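Local coordinates for coiled-coil and C2 domain-containing protein 1-like (Drosophila melanogaster, PDB 6EI6), which binds phosphatidylinositol monophosphates and regulates the ESCRT pathway in endosomal protein sorting, supporting the ESCRT-III component shrub probably by preventing its inappropriate polymerisation, at residues A[71-74]-A[75-79]; A[48-51]-A[52-56]; A[58-62]-A[63-67]; A[80-83]-A[84-87]; A[258-261]-A[262-265]. One frame throughout, in Å; residues are numbered along the deposited sequence.

Contact 1 (A[71-74]-A[75-79])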
loop_
_atom_site.group_PDB
_atom_site.type_symbol
_atom_site.label_atom_id
_atom_site.label_comp_id
_atom_site.label_asym_id
_atom_site.label_seq_id
_atom_site.Cartn_x
_atom_site.Cartn_y
_atom_site.Cartn_z
ATOM N N ARG A 71 3.446 -1.203 -20.209
ATOM C CA ARG A 71 2.688 -0.029 -20.614
ATOM C C ARG A 71 2.966 1.145 -19.684
ATOM O O ARG A 71 3.352 2.235 -20.132
ATOM C CB ARG A 71 1.194 -0.352 -20.642
ATOM C CG ARG A 71 0.423 0.640 -21.442
ATOM C CD ARG A 71 -1.081 0.378 -21.454
ATOM N NE ARG A 71 -1.766 1.664 -21.361
ATOM C CZ ARG A 71 -2.937 1.845 -20.761
ATOM N NH1 ARG A 71 -3.577 0.810 -20.220
ATOM N NH2 ARG A 71 -3.465 3.067 -20.700
ATOM N N PHE A 72 2.811 0.928 -18.374
ATOM C CA PHE A 72 2.939 2.030 -17.436
ATOM C C PHE A 72 4.389 2.350 -17.128
ATOM O O PHE A 72 4.689 3.491 -16.749
ATOM C CB PHE A 72 2.126 1.732 -16.180
ATOM C CG PHE A 72 0.657 1.919 -16.404
ATOM C CD1 PHE A 72 0.077 3.176 -16.253
ATOM C CD2 PHE A 72 -0.121 0.870 -16.880
ATOM C CE1 PHE A 72 -1.255 3.363 -16.507
ATOM C CE2 PHE A 72 -1.464 1.044 -17.150
ATOM C CZ PHE A 72 -2.040 2.288 -16.961
ATOM N N GLU A 73 5.303 1.411 -17.367
ATOM C CA GLU A 73 6.713 1.773 -17.319
ATOM C C GLU A 73 7.050 2.737 -18.450
ATOM O O GLU A 73 7.762 3.729 -18.238
ATOM C CB GLU A 73 7.586 0.512 -17.373
ATOM C CG GLU A 73 9.070 0.739 -17.636
ATOM C CD GLU A 73 9.827 1.418 -16.475
ATOM O OE1 GLU A 73 9.213 1.754 -15.425
ATOM O OE2 GLU A 73 11.064 1.605 -16.619
ATOM N N ASN A 74 6.519 2.479 -19.651
ATOM C CA ASN A 74 6.766 3.373 -20.781
ATOM C C ASN A 74 6.143 4.746 -20.541
ATOM O O ASN A 74 6.711 5.772 -20.936
ATOM C CB ASN A 74 6.214 2.761 -22.067
ATOM C CG ASN A 74 7.055 1.610 -22.580
ATOM O OD1 ASN A 74 8.275 1.677 -22.582
ATOM N ND2 ASN A 74 6.398 0.555 -23.035
ATOM N N LEU A 75 4.961 4.785 -19.924
ATOM C CA LEU A 75 4.375 6.060 -19.524
ATOM C C LEU A 75 5.269 6.789 -18.515
ATOM O O LEU A 75 5.555 7.985 -18.672
ATOM C CB LEU A 75 2.985 5.799 -18.960
ATOM C CG LEU A 75 1.992 6.939 -18.793
ATOM C CD1 LEU A 75 1.759 7.739 -20.077
ATOM C CD2 LEU A 75 0.688 6.356 -18.250
ATOM N N ALA A 76 5.762 6.069 -17.499
ATOM C CA ALA A 76 6.736 6.637 -16.569
ATOM C C ALA A 76 7.935 7.233 -17.299
ATOM O O ALA A 76 8.377 8.342 -16.976
ATOM C CB ALA A 76 7.197 5.573 -15.575
ATOM N N LEU A 77 8.479 6.509 -18.282
ATOM C CA LEU A 77 9.618 7.022 -19.036
ATOM C C LEU A 77 9.312 8.388 -19.656
ATOM O O LEU A 77 10.119 9.317 -19.553
ATOM C CB LEU A 77 10.040 6.018 -20.123
ATOM C CG LEU A 77 10.660 4.671 -19.691
ATOM C CD1 LEU A 77 11.356 3.978 -20.898
ATOM C CD2 LEU A 77 11.629 4.789 -18.474
ATOM N N THR A 78 8.141 8.540 -20.287
ATOM C CA THR A 78 7.850 9.820 -20.922
ATOM C C THR A 78 7.638 10.919 -19.888
ATOM O O THR A 78 8.030 12.066 -20.126
ATOM C CB THR A 78 6.628 9.715 -21.857
ATOM O OG1 THR A 78 5.442 9.455 -21.088
ATOM C CG2 THR A 78 6.818 8.595 -22.824
ATOM N N VAL A 79 7.039 10.598 -18.739
ATOM C CA VAL A 79 6.909 11.597 -17.680
ATOM C C VAL A 79 8.286 12.022 -17.186
ATOM O O VAL A 79 8.546 13.214 -16.969
ATOM C CB VAL A 79 6.037 11.056 -16.531
ATOM C CG1 VAL A 79 5.963 12.079 -15.391
ATOM C CG2 VAL A 79 4.671 10.719 -17.047
#

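Contact 2 (A[48-51]-A[52-56]). With SO4 (sulfate ion), chain E.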
loop_
_atom_site.group_PDB
_atom_site.type_symbol
_atom_site.label_atom_id
_atom_site.label_comp_id
_atom_site.label_asym_id
_atom_site.label_seq_id
_atom_site.Cartn_x
_atom_site.Cartn_y
_atom_site.Cartn_z
ATOM N N LYS A 48 4.074 13.903 -9.401
ATOM C CA LYS A 48 2.882 13.133 -9.023
ATOM C C LYS A 48 2.478 12.172 -10.124
ATOM O O LYS A 48 2.044 11.046 -9.850
ATOM C CB LYS A 48 1.699 14.040 -8.710
ATOM C CG LYS A 48 1.707 14.695 -7.354
ATOM C CD LYS A 48 0.486 15.610 -7.190
ATOM C CE LYS A 48 0.616 16.441 -5.926
ATOM N NZ LYS A 48 1.971 17.089 -5.811
ATOM N N GLN A 49 2.600 12.604 -11.378
ATOM C CA GLN A 49 2.272 11.729 -12.497
ATOM C C GLN A 49 3.237 10.553 -12.553
ATOM O O GLN A 49 2.822 9.403 -12.775
ATOM C CB GLN A 49 2.307 12.526 -13.811
ATOM C CG GLN A 49 1.083 13.406 -14.034
ATOM C CD GLN A 49 1.196 14.379 -15.237
ATOM O OE1 GLN A 49 0.487 15.385 -15.271
ATOM N NE2 GLN A 49 2.084 14.084 -16.205
ATOM N N LEU A 50 4.532 10.834 -12.380
ATOM C CA LEU A 50 5.532 9.769 -12.303
ATOM C C LEU A 50 5.156 8.735 -11.241
ATOM O O LEU A 50 5.134 7.528 -11.515
ATOM C CB LEU A 50 6.897 10.369 -11.997
ATOM C CG LEU A 50 8.042 9.398 -12.103
ATOM C CD1 LEU A 50 8.058 8.805 -13.506
ATOM C CD2 LEU A 50 9.343 10.129 -11.755
ATOM N N MET A 51 4.836 9.200 -10.029
ATOM C CA MET A 51 4.429 8.294 -8.965
ATOM C C MET A 51 3.274 7.407 -9.395
ATOM O O MET A 51 3.268 6.203 -9.100
ATOM C CB MET A 51 4.031 9.073 -7.712
ATOM C CG MET A 51 3.814 8.178 -6.491
ATOM S SD MET A 51 5.376 7.431 -5.913
ATOM C CE MET A 51 6.238 8.891 -5.384
ATOM N N MET A 52 2.271 7.984 -10.075
ATOM C CA MET A 52 1.120 7.185 -10.493
ATOM C C MET A 52 1.533 6.129 -11.509
ATOM O O MET A 52 1.064 4.988 -11.454
ATOM C CB MET A 52 0.025 8.076 -11.070
ATOM C CG MET A 52 -0.866 8.743 -10.017
ATOM S SD MET A 52 -2.323 9.598 -10.725
ATOM C CE MET A 52 -3.081 8.255 -11.644
ATOM N N CYS A 53 2.422 6.486 -12.429
ATOM C CA CYS A 53 2.927 5.512 -13.393
ATOM C C CYS A 53 3.595 4.335 -12.701
ATOM O O CYS A 53 3.352 3.179 -13.059
ATOM C CB CYS A 53 3.918 6.173 -14.355
ATOM S SG CYS A 53 3.106 7.361 -15.397
ATOM N N LYS A 54 4.462 4.615 -11.721
ATOM C CA LYS A 54 5.211 3.550 -11.054
ATOM C C LYS A 54 4.292 2.672 -10.214
ATOM O O LYS A 54 4.338 1.440 -10.329
ATOM C CB LYS A 54 6.335 4.161 -10.219
ATOM C CG LYS A 54 7.388 4.723 -11.118
ATOM C CD LYS A 54 8.484 5.433 -10.392
ATOM C CE LYS A 54 9.593 5.788 -11.398
ATOM N NZ LYS A 54 10.639 6.693 -10.830
ATOM N N ASN A 55 3.415 3.292 -9.404
ATOM C CA ASN A 55 2.429 2.546 -8.622
ATOM C C ASN A 55 1.624 1.599 -9.503
ATOM O O ASN A 55 1.504 0.402 -9.205
ATOM C CB ASN A 55 1.470 3.498 -7.890
ATOM C CG ASN A 55 2.133 4.267 -6.732
ATOM O OD1 ASN A 55 3.294 4.055 -6.414
ATOM N ND2 ASN A 55 1.386 5.189 -6.125
ATOM N N THR A 56 1.019 2.135 -10.575
ATOM C CA THR A 56 0.203 1.304 -11.458
ATOM C C THR A 56 1.048 0.216 -12.115
ATOM O O THR A 56 0.636 -0.951 -12.175
ATOM C CB THR A 56 -0.490 2.178 -12.510
ATOM O OG1 THR A 56 -1.460 3.005 -11.872
ATOM C CG2 THR A 56 -1.217 1.322 -13.558
HETATM S S SO4 E . 12.033 2.882 -10.461
HETATM O O1 SO4 E . 11.674 3.103 -11.868
HETATM O O2 SO4 E . 12.555 4.135 -9.897
HETATM O O3 SO4 E . 10.866 2.421 -9.686
HETATM O O4 SO4 E . 13.089 1.867 -10.401
#

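Contact 3 (A[58-62]-A[63-67])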
loop_
_atom_site.group_PDB
_atom_site.type_symbol
_atom_site.label_atom_id
_atom_site.label_comp_id
_atom_site.label_asym_id
_atom_site.label_seq_id
_atom_site.Cartn_x
_atom_site.Cartn_y
_atom_site.Cartn_z
ATOM N N ASP A 58 3.544 -1.166 -10.800
ATOM C CA ASP A 58 3.831 -2.152 -9.770
ATOM C C ASP A 58 2.614 -3.013 -9.489
ATOM O O ASP A 58 2.741 -4.223 -9.262
ATOM C CB ASP A 58 4.322 -1.449 -8.507
ATOM C CG ASP A 58 5.739 -0.948 -8.651
ATOM O OD1 ASP A 58 6.408 -1.351 -9.637
ATOM O OD2 ASP A 58 6.183 -0.149 -7.797
ATOM N N HIS A 59 1.422 -2.420 -9.534
ATOM C CA HIS A 59 0.222 -3.237 -9.408
ATOM C C HIS A 59 0.142 -4.279 -10.520
ATOM O O HIS A 59 -0.176 -5.444 -10.260
ATOM C CB HIS A 59 -1.029 -2.371 -9.420
ATOM C CG HIS A 59 -2.289 -3.166 -9.487
ATOM N ND1 HIS A 59 -2.879 -3.712 -8.367
ATOM C CD2 HIS A 59 -3.054 -3.539 -10.540
ATOM C CE1 HIS A 59 -3.970 -4.368 -8.725
ATOM N NE2 HIS A 59 -4.093 -4.287 -10.039
ATOM N N HIS A 60 0.427 -3.880 -11.766
ATOM C CA HIS A 60 0.355 -4.834 -12.869
ATOM C C HIS A 60 1.436 -5.902 -12.758
ATOM O O HIS A 60 1.197 -7.059 -13.125
ATOM C CB HIS A 60 0.445 -4.100 -14.210
ATOM C CG HIS A 60 -0.791 -3.326 -14.533
ATOM N ND1 HIS A 60 -2.049 -3.893 -14.509
ATOM C CD2 HIS A 60 -0.973 -2.023 -14.842
ATOM C CE1 HIS A 60 -2.952 -2.976 -14.805
ATOM N NE2 HIS A 60 -2.327 -1.830 -15.003
ATOM N N LYS A 61 2.617 -5.540 -12.239
ATOM C CA LYS A 61 3.678 -6.523 -12.027
ATOM C C LYS A 61 3.257 -7.571 -11.009
ATOM O O LYS A 61 3.369 -8.779 -11.257
ATOM C CB LYS A 61 4.949 -5.828 -11.567
ATOM C CG LYS A 61 5.967 -6.787 -11.012
ATOM C CD LYS A 61 7.347 -6.193 -11.052
ATOM C CE LYS A 61 7.988 -6.196 -9.677
ATOM N NZ LYS A 61 9.478 -6.070 -9.756
ATOM N N ALA A 62 2.747 -7.122 -9.864
ATOM C CA ALA A 62 2.281 -8.042 -8.837
ATOM C C ALA A 62 1.170 -8.958 -9.327
ATOM O O ALA A 62 0.952 -10.017 -8.730
ATOM C CB ALA A 62 1.788 -7.273 -7.619
ATOM N N MET A 63 0.451 -8.584 -10.382
ATOM C CA MET A 63 -0.679 -9.386 -10.833
ATOM C C MET A 63 -0.356 -10.196 -12.083
ATOM O O MET A 63 -1.275 -10.678 -12.758
ATOM C CB MET A 63 -1.904 -8.503 -11.065
ATOM C CG MET A 63 -2.356 -7.751 -9.819
ATOM S SD MET A 63 -3.408 -8.671 -8.640
ATOM C CE MET A 63 -5.059 -8.097 -9.143
ATOM N N GLY A 64 0.927 -10.373 -12.386
ATOM C CA GLY A 64 1.315 -11.132 -13.568
ATOM C C GLY A 64 0.738 -10.600 -14.862
ATOM O O GLY A 64 0.333 -11.386 -15.733
ATOM N N ASP A 65 0.687 -9.274 -15.012
ATOM C CA ASP A 65 0.158 -8.612 -16.208
ATOM C C ASP A 65 1.318 -7.902 -16.903
ATOM O O ASP A 65 1.512 -6.694 -16.761
ATOM C CB ASP A 65 -0.963 -7.637 -15.817
ATOM C CG ASP A 65 -1.662 -7.036 -17.010
ATOM O OD1 ASP A 65 -1.199 -7.233 -18.156
ATOM O OD2 ASP A 65 -2.690 -6.368 -16.789
ATOM N N VAL A 66 2.096 -8.672 -17.659
ATOM C CA VAL A 66 3.298 -8.145 -18.297
ATOM C C VAL A 66 2.978 -6.946 -19.188
ATOM O O VAL A 66 3.755 -5.986 -19.245
ATOM C CB VAL A 66 4.008 -9.272 -19.084
ATOM C CG1 VAL A 66 3.057 -9.890 -20.143
ATOM C CG2 VAL A 66 5.279 -8.751 -19.739
ATOM N N ALA A 67 1.824 -6.956 -19.865
ATOM C CA ALA A 67 1.516 -5.921 -20.857
ATOM C C ALA A 67 1.122 -4.594 -20.199
ATOM O O ALA A 67 1.589 -3.524 -20.622
ATOM C CB ALA A 67 0.415 -6.404 -21.812
#

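Contact 4 (A[80-83]-A[84-87])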
loop_
_atom_site.group_PDB
_atom_site.type_symbol
_atom_site.label_atom_id
_atom_site.label_comp_id
_atom_site.label_asym_id
_atom_site.label_seq_id
_atom_site.Cartn_x
_atom_site.Cartn_y
_atom_site.Cartn_z
ATOM N N GLN A 80 9.198 11.059 -17.022
ATOM C CA GLN A 80 10.526 11.386 -16.503
ATOM C C GLN A 80 11.302 12.283 -17.468
ATOM O O GLN A 80 11.994 13.212 -17.035
ATOM C CB GLN A 80 11.307 10.102 -16.208
ATOM C CG GLN A 80 12.710 10.350 -15.651
ATOM C CD GLN A 80 12.693 10.927 -14.248
ATOM O OE1 GLN A 80 12.156 10.317 -13.340
ATOM N NE2 GLN A 80 13.279 12.111 -14.069
ATOM N N LYS A 81 11.199 12.024 -18.778
ATOM C CA LYS A 81 11.790 12.923 -19.762
ATOM C C LYS A 81 11.298 14.353 -19.555
ATOM O O LYS A 81 12.085 15.310 -19.596
ATOM C CB LYS A 81 11.464 12.454 -21.186
ATOM C CG LYS A 81 12.160 11.188 -21.607
ATOM C CD LYS A 81 12.277 11.075 -23.131
ATOM C CE LYS A 81 13.032 9.794 -23.536
ATOM N NZ LYS A 81 12.312 8.537 -23.142
ATOM N N ASP A 82 9.990 14.517 -19.336
ATOM C CA ASP A 82 9.444 15.864 -19.200
ATOM C C ASP A 82 9.909 16.489 -17.899
ATOM O O ASP A 82 10.270 17.674 -17.865
ATOM C CB ASP A 82 7.911 15.835 -19.302
ATOM C CG ASP A 82 7.427 15.824 -20.757
ATOM O OD1 ASP A 82 8.298 15.947 -21.672
ATOM O OD2 ASP A 82 6.190 15.701 -20.992
ATOM N N LEU A 83 9.931 15.689 -16.833
ATOM C CA LEU A 83 10.513 16.109 -15.562
ATOM C C LEU A 83 11.956 16.573 -15.736
ATOM O O LEU A 83 12.348 17.621 -15.209
ATOM C CB LEU A 83 10.432 14.949 -14.573
ATOM C CG LEU A 83 10.484 15.214 -13.081
ATOM C CD1 LEU A 83 9.838 16.536 -12.682
ATOM C CD2 LEU A 83 9.772 14.057 -12.420
ATOM N N ASP A 84 12.761 15.804 -16.487
ATOM C CA ASP A 84 14.158 16.183 -16.719
ATOM C C ASP A 84 14.247 17.469 -17.526
ATOM O O ASP A 84 15.089 18.332 -17.248
ATOM C CB ASP A 84 14.921 15.068 -17.455
ATOM C CG ASP A 84 14.998 13.769 -16.666
ATOM O OD1 ASP A 84 14.923 13.805 -15.403
ATOM O OD2 ASP A 84 15.132 12.705 -17.329
ATOM N N LEU A 85 13.402 17.594 -18.553
ATOM C CA LEU A 85 13.360 18.808 -19.367
ATOM C C LEU A 85 13.048 20.043 -18.528
ATOM O O LEU A 85 13.607 21.119 -18.766
ATOM C CB LEU A 85 12.311 18.652 -20.465
ATOM C CG LEU A 85 12.723 17.924 -21.729
ATOM C CD1 LEU A 85 11.503 17.766 -22.631
ATOM C CD2 LEU A 85 13.810 18.719 -22.429
ATOM N N VAL A 86 12.119 19.924 -17.570
ATOM C CA VAL A 86 11.767 21.080 -16.749
ATOM C C VAL A 86 12.901 21.405 -15.785
ATOM O O VAL A 86 13.258 22.576 -15.604
ATOM C CB VAL A 86 10.443 20.847 -15.991
ATOM C CG1 VAL A 86 10.192 22.000 -15.033
ATOM C CG2 VAL A 86 9.270 20.682 -16.947
ATOM N N ARG A 87 13.478 20.375 -15.144
ATOM C CA ARG A 87 14.600 20.598 -14.238
ATOM C C ARG A 87 15.790 21.201 -14.977
ATOM O O ARG A 87 16.485 22.081 -14.450
ATOM C CB ARG A 87 14.994 19.287 -13.561
ATOM C CG ARG A 87 14.046 18.846 -12.476
ATOM C CD ARG A 87 14.195 17.372 -12.193
ATOM N NE ARG A 87 13.417 17.017 -11.001
ATOM C CZ ARG A 87 13.222 15.773 -10.553
ATOM N NH1 ARG A 87 13.749 14.721 -11.188
ATOM N NH2 ARG A 87 12.486 15.588 -9.463
#

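Contact 5 (A[258-261]-A[262-265])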
loop_
_atom_site.group_PDB
_atom_site.type_symbol
_atom_site.label_atom_id
_atom_site.label_comp_id
_atom_site.label_asym_id
_atom_site.label_seq_id
_atom_site.Cartn_x
_atom_site.Cartn_y
_atom_site.Cartn_z
ATOM N N MET A 258 -7.338 10.964 -7.671
ATOM C CA MET A 258 -6.376 10.401 -8.614
ATOM C C MET A 258 -6.917 10.471 -10.032
ATOM O O MET A 258 -6.172 10.753 -10.976
ATOM C CB MET A 258 -6.031 8.957 -8.232
ATOM C CG MET A 258 -5.098 8.849 -6.996
ATOM S SD MET A 258 -4.907 7.175 -6.339
ATOM C CE MET A 258 -4.090 6.366 -7.724
ATOM N N GLU A 259 -8.214 10.219 -10.198
ATOM C CA GLU A 259 -8.821 10.306 -11.517
ATOM C C GLU A 259 -8.765 11.728 -12.055
ATOM O O GLU A 259 -8.560 11.934 -13.249
ATOM C CB GLU A 259 -10.259 9.810 -11.465
ATOM C CG GLU A 259 -10.369 8.301 -11.510
ATOM C CD GLU A 259 -11.753 7.802 -11.095
ATOM O OE1 GLU A 259 -12.520 8.584 -10.468
ATOM O OE2 GLU A 259 -12.067 6.621 -11.397
ATOM N N HIS A 260 -8.927 12.727 -11.191
ATOM C CA HIS A 260 -8.835 14.095 -11.678
ATOM C C HIS A 260 -7.469 14.352 -12.294
ATOM O O HIS A 260 -7.378 14.943 -13.377
ATOM C CB HIS A 260 -9.154 15.087 -10.558
ATOM C CG HIS A 260 -10.553 14.945 -10.020
ATOM N ND1 HIS A 260 -11.576 14.358 -10.743
ATOM C CD2 HIS A 260 -11.099 15.301 -8.827
ATOM C CE1 HIS A 260 -12.685 14.350 -10.019
ATOM N NE2 HIS A 260 -12.423 14.914 -8.852
ATOM N N ILE A 261 -6.398 13.856 -11.655
ATOM C CA ILE A 261 -5.057 14.013 -12.215
ATOM C C ILE A 261 -4.964 13.361 -13.587
ATOM O O ILE A 261 -4.346 13.897 -14.514
ATOM C CB ILE A 261 -4.012 13.431 -11.251
ATOM C CG1 ILE A 261 -4.040 14.222 -9.941
ATOM C CG2 ILE A 261 -2.602 13.377 -11.915
ATOM C CD1 ILE A 261 -2.871 13.959 -9.091
ATOM N N THR A 262 -5.555 12.188 -13.739
ATOM C CA THR A 262 -5.423 11.522 -15.022
ATOM C C THR A 262 -6.198 12.248 -16.137
ATOM O O THR A 262 -5.907 12.041 -17.320
ATOM C CB THR A 262 -5.840 10.059 -14.862
ATOM O OG1 THR A 262 -5.195 9.304 -15.877
ATOM C CG2 THR A 262 -7.332 9.878 -14.970
ATOM N N GLU A 263 -7.134 13.131 -15.785
ATOM C CA GLU A 263 -7.896 13.876 -16.769
ATOM C C GLU A 263 -7.204 15.142 -17.217
ATOM O O GLU A 263 -7.606 15.723 -18.229
ATOM C CB GLU A 263 -9.268 14.227 -16.217
ATOM C CG GLU A 263 -10.209 13.051 -16.235
ATOM C CD GLU A 263 -11.263 13.183 -15.169
ATOM O OE1 GLU A 263 -11.501 14.353 -14.746
ATOM O OE2 GLU A 263 -11.832 12.133 -14.749
ATOM N N LYS A 264 -6.195 15.589 -16.489
ATOM C CA LYS A 264 -5.376 16.709 -16.904
ATOM C C LYS A 264 -3.905 16.311 -16.811
ATOM O O LYS A 264 -3.132 16.808 -16.002
ATOM C CB LYS A 264 -5.684 17.946 -16.076
ATOM C CG LYS A 264 -7.130 18.053 -15.688
ATOM C CD LYS A 264 -7.497 19.475 -15.270
ATOM C CE LYS A 264 -7.534 19.606 -13.741
ATOM N NZ LYS A 264 -7.802 21.018 -13.318
ATOM N N TRP A 265 -3.508 15.393 -17.670
ATOM C CA TRP A 265 -2.129 14.959 -17.714
ATOM C C TRP A 265 -1.282 16.086 -18.289
ATOM O O TRP A 265 -1.412 16.429 -19.471
ATOM C CB TRP A 265 -2.029 13.698 -18.573
ATOM C CG TRP A 265 -0.842 12.853 -18.323
ATOM C CD1 TRP A 265 0.258 12.727 -19.126
ATOM C CD2 TRP A 265 -0.646 11.952 -17.227
ATOM N NE1 TRP A 265 1.130 11.811 -18.593
ATOM C CE2 TRP A 265 0.593 11.316 -17.430
ATOM C CE3 TRP A 265 -1.408 11.612 -16.103
ATOM C CZ2 TRP A 265 1.108 10.385 -16.533
ATOM C CZ3 TRP A 265 -0.906 10.695 -15.215
ATOM C CH2 TRP A 265 0.349 10.088 -15.433
#

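Contact 1 (A[71-74]-A[75-79])
F72 and L75 lie side by side and point the same way from helix 66-91, the second arm of the helical hairpin that accompanies the C2 domain in this chain. Their touch is made by one branch of the leucine: L75 CD2 comes obliquely to the ring and stands 3.8 Å from F72 CD1. L75 reaches it with CG anti to the backbone N (chi1 -164°), which brings CD2 alone to the phenyl group. At the next residue, the chain of E73 bends at chi2 (69°), bringing E73 OE2 to 3.7 Å from L77 CD2; the other carboxylate oxygen, OE1, is held in a salt bridge by R57 of helix 34-62, so the acid spans the two arms. Beneath the side chains runs regular i to i+4 bonding, from L75 N to R71 O (3.0 Å) through T78 N to N74 O, the last the longest of the four at 3.2 Å. The buried face is shared with the first arm: A76 packs on L50 and C53, and F72 lies on T56, while F106 meets the F72 ring edge-to-face. R71 lays its guanidinium over F72 CZ, which sits 3.8 Å from its plane and toward its rim, and NH2 is bonded to the carbonyl of S105. At the next turn, L75 O receives two donors, the backbone N of V79 at 3.0 Å and the hydroxyl OG1 of T78 at 2.8 Å.

Contact 2 (A[48-51]-A[52-56])
K48 through T56 form two turns of regular alpha-helix in helix 34-62, with i to i+4 bonds from M52 N to K48 O (3.1 Å) through N55 N to M51 O (2.9 Å). L50 and K54, one turn apart, cross obliquely. The lysine chain is extended beyond CG, running past the leucine so that K54 NZ stands 3.8 Å from L50 CD2 and CE lies close to CG and CD1. Beyond the leucine the ammonium meets a sulfate ion, probably from the crystallisation liquor, through a weak hydrogen bond of 3.3 Å from K54 NZ to sulfate O2; R57 NH2 also binds the anion, so two basic groups from adjacent turns share it. M51 folds back at chi2 and chi3 (68° and 66°), which brings its CG to 3.9 Å from N55 ND2 and its sulfur near N55 OD1. C53 SG stands 3.3 Å from Q49 O. Q49 points away from residues 52-56 and into the protein, its OE1 accepting from L266 N of strand 265-268 and from Q45. C53 packs against L75 and W265, M52 against F106 and I108, and L50 against Q80. The stretch is the inner face of one arm of an antiparallel helical hairpin, formed by helices 34-62 and 66-91, with strand 265-268 lying against it.

Contact 3 (A[58-62]-A[63-67])
H60 O and K61 O take the backbone bonds that end helix 34-62 in a Schellman motif: D65 N reaches H60 O at 3.0 Å and G64 N reaches K61 O at 3.1 Å, the latter from well above the carbonyl plane. G64, with positive phi (57°), is the C-prime residue and turns the chain toward helix 66-91. M63 folds back over the imidazole of H59: its CG lies over one ring face in a CH-pi contact, 4.1 Å from the H59 ring centroid, while SD stands farther off and oblique. Bends at chi2 and chi3 return the terminal methyl to the same ring, where M63 CE is 3.9 Å from H59 CE1. H59 ND1 is hydrogen-bonded to E225, which limits the ring's rotation. H60 and D65 run side by side, ring and carboxylate planes 77° apart, with H60 ND1 3.4 Å from D65 OD2. D65 is the N-cap of the next helix, its OD1 accepting from G68 N. The turn thus joins the two arms of the hairpin: H60 leans its ring on F72 of helix 66-91, whereas H59 touches C111 and N112 in one loop and C224 just before strand 225-233 of the C2 domain.

Contact 4 (A[80-83]-A[84-87])
Q80 and D84 meet because the glutamine places CG anti to its own N (chi1 -180°) and then bends at chi2 (69°), curling its amide forward along helix 66-91, the second arm of the helical hairpin. Q80 NE2 donates to D84 OD1 at 2.7 Å, an i to i+4 side-chain bond within one helix. D84 OD1 lies in the plane of the amide, but the amide nitrogen meets the acid from above the carboxylate plane. A turn later R87 extends from CG to NE and passes over L83, laying its guanidinium so that one face is covered by L83 CG, 3.7 Å from the plane and over its centre. NE of the same group makes a salt bridge with E43 of helix 34-62, which ties the group to the first arm while L83 covers a face. L83 also packs on L46, and V86 shares that residue with it, so this turn faces the first arm. On another side D82 OD2 accepts from L268 N of strand 265-268, and L85 and V86 touch the same leucine. Backbone bonds stay close to regular, L85 N to K81 O being 2.8 Å. Beside them, D82 OD1 comes to 3.8 Å from L85 CD1.

Contact 5 (A[258-261]-A[262-265])
W265 sets the rim of its indole against the end of helix 255-263: the carbonyl oxygen I261 O lies at the ring edge, near its plane, 4.0 Å from W265 CE3. With CG anti to the backbone N (chi1 -158°), the benzo edge is turned back to the carbonyl of I261. The helix tightens into a 3-10-like last turn. T262 N still bonds to M258 O in the regular manner at 3.2 Å, but E263 N is shared between E259 O, weakly, and H260 O, and K264 N reaches I261 O at 3.2 Å. The i to i+3 bonds, E263 N to H260 O and K264 N to I261 O, arrive from above their carbonyl planes, 65° out in each case. On the outer side H260 and E263 run side by side, ring and carboxylate planes 58° apart; H260 ND1 and E263 OE1 remain 4.0 Å apart, near enough that the acid might favour a protonated imidazole. E263 keeps its chain extended, passing the carbonyl of E259 with CG 3.6 Å from E259 O. T262 faces inward, its hydroxyl bonded to R104 O, while its backbone is also hydrogen-bonded to R104. The arrangement joins the C-terminal helix to its surroundings: I261 packs on Q45 of helix 34-62, W265 rests on Q49 of the same helix and meets the F106 ring, and the backbone of W265 pairs with E102 as strand 265-268 begins its antiparallel partnership with strand 99-102.

From the N terminus, contact 2 comes first on helix 34-62, contact 3 turns the chain at its end, and contacts 1 and 4 follow one after another on helix 66-91; contact 5 closes the C-terminal helix after the C2 domain. All are local and lie in series, so none nests within or crosses another. Contact 3 is the bend of the hairpin, and contacts 1 and 4 fold back against contact 2, through V79 on L50 and L83 on L50. Contact 5 returns from far along the sequence: W265 touches V79 of contact 1 and I261 touches M52 of contact 2, tying the chain's end to both arms.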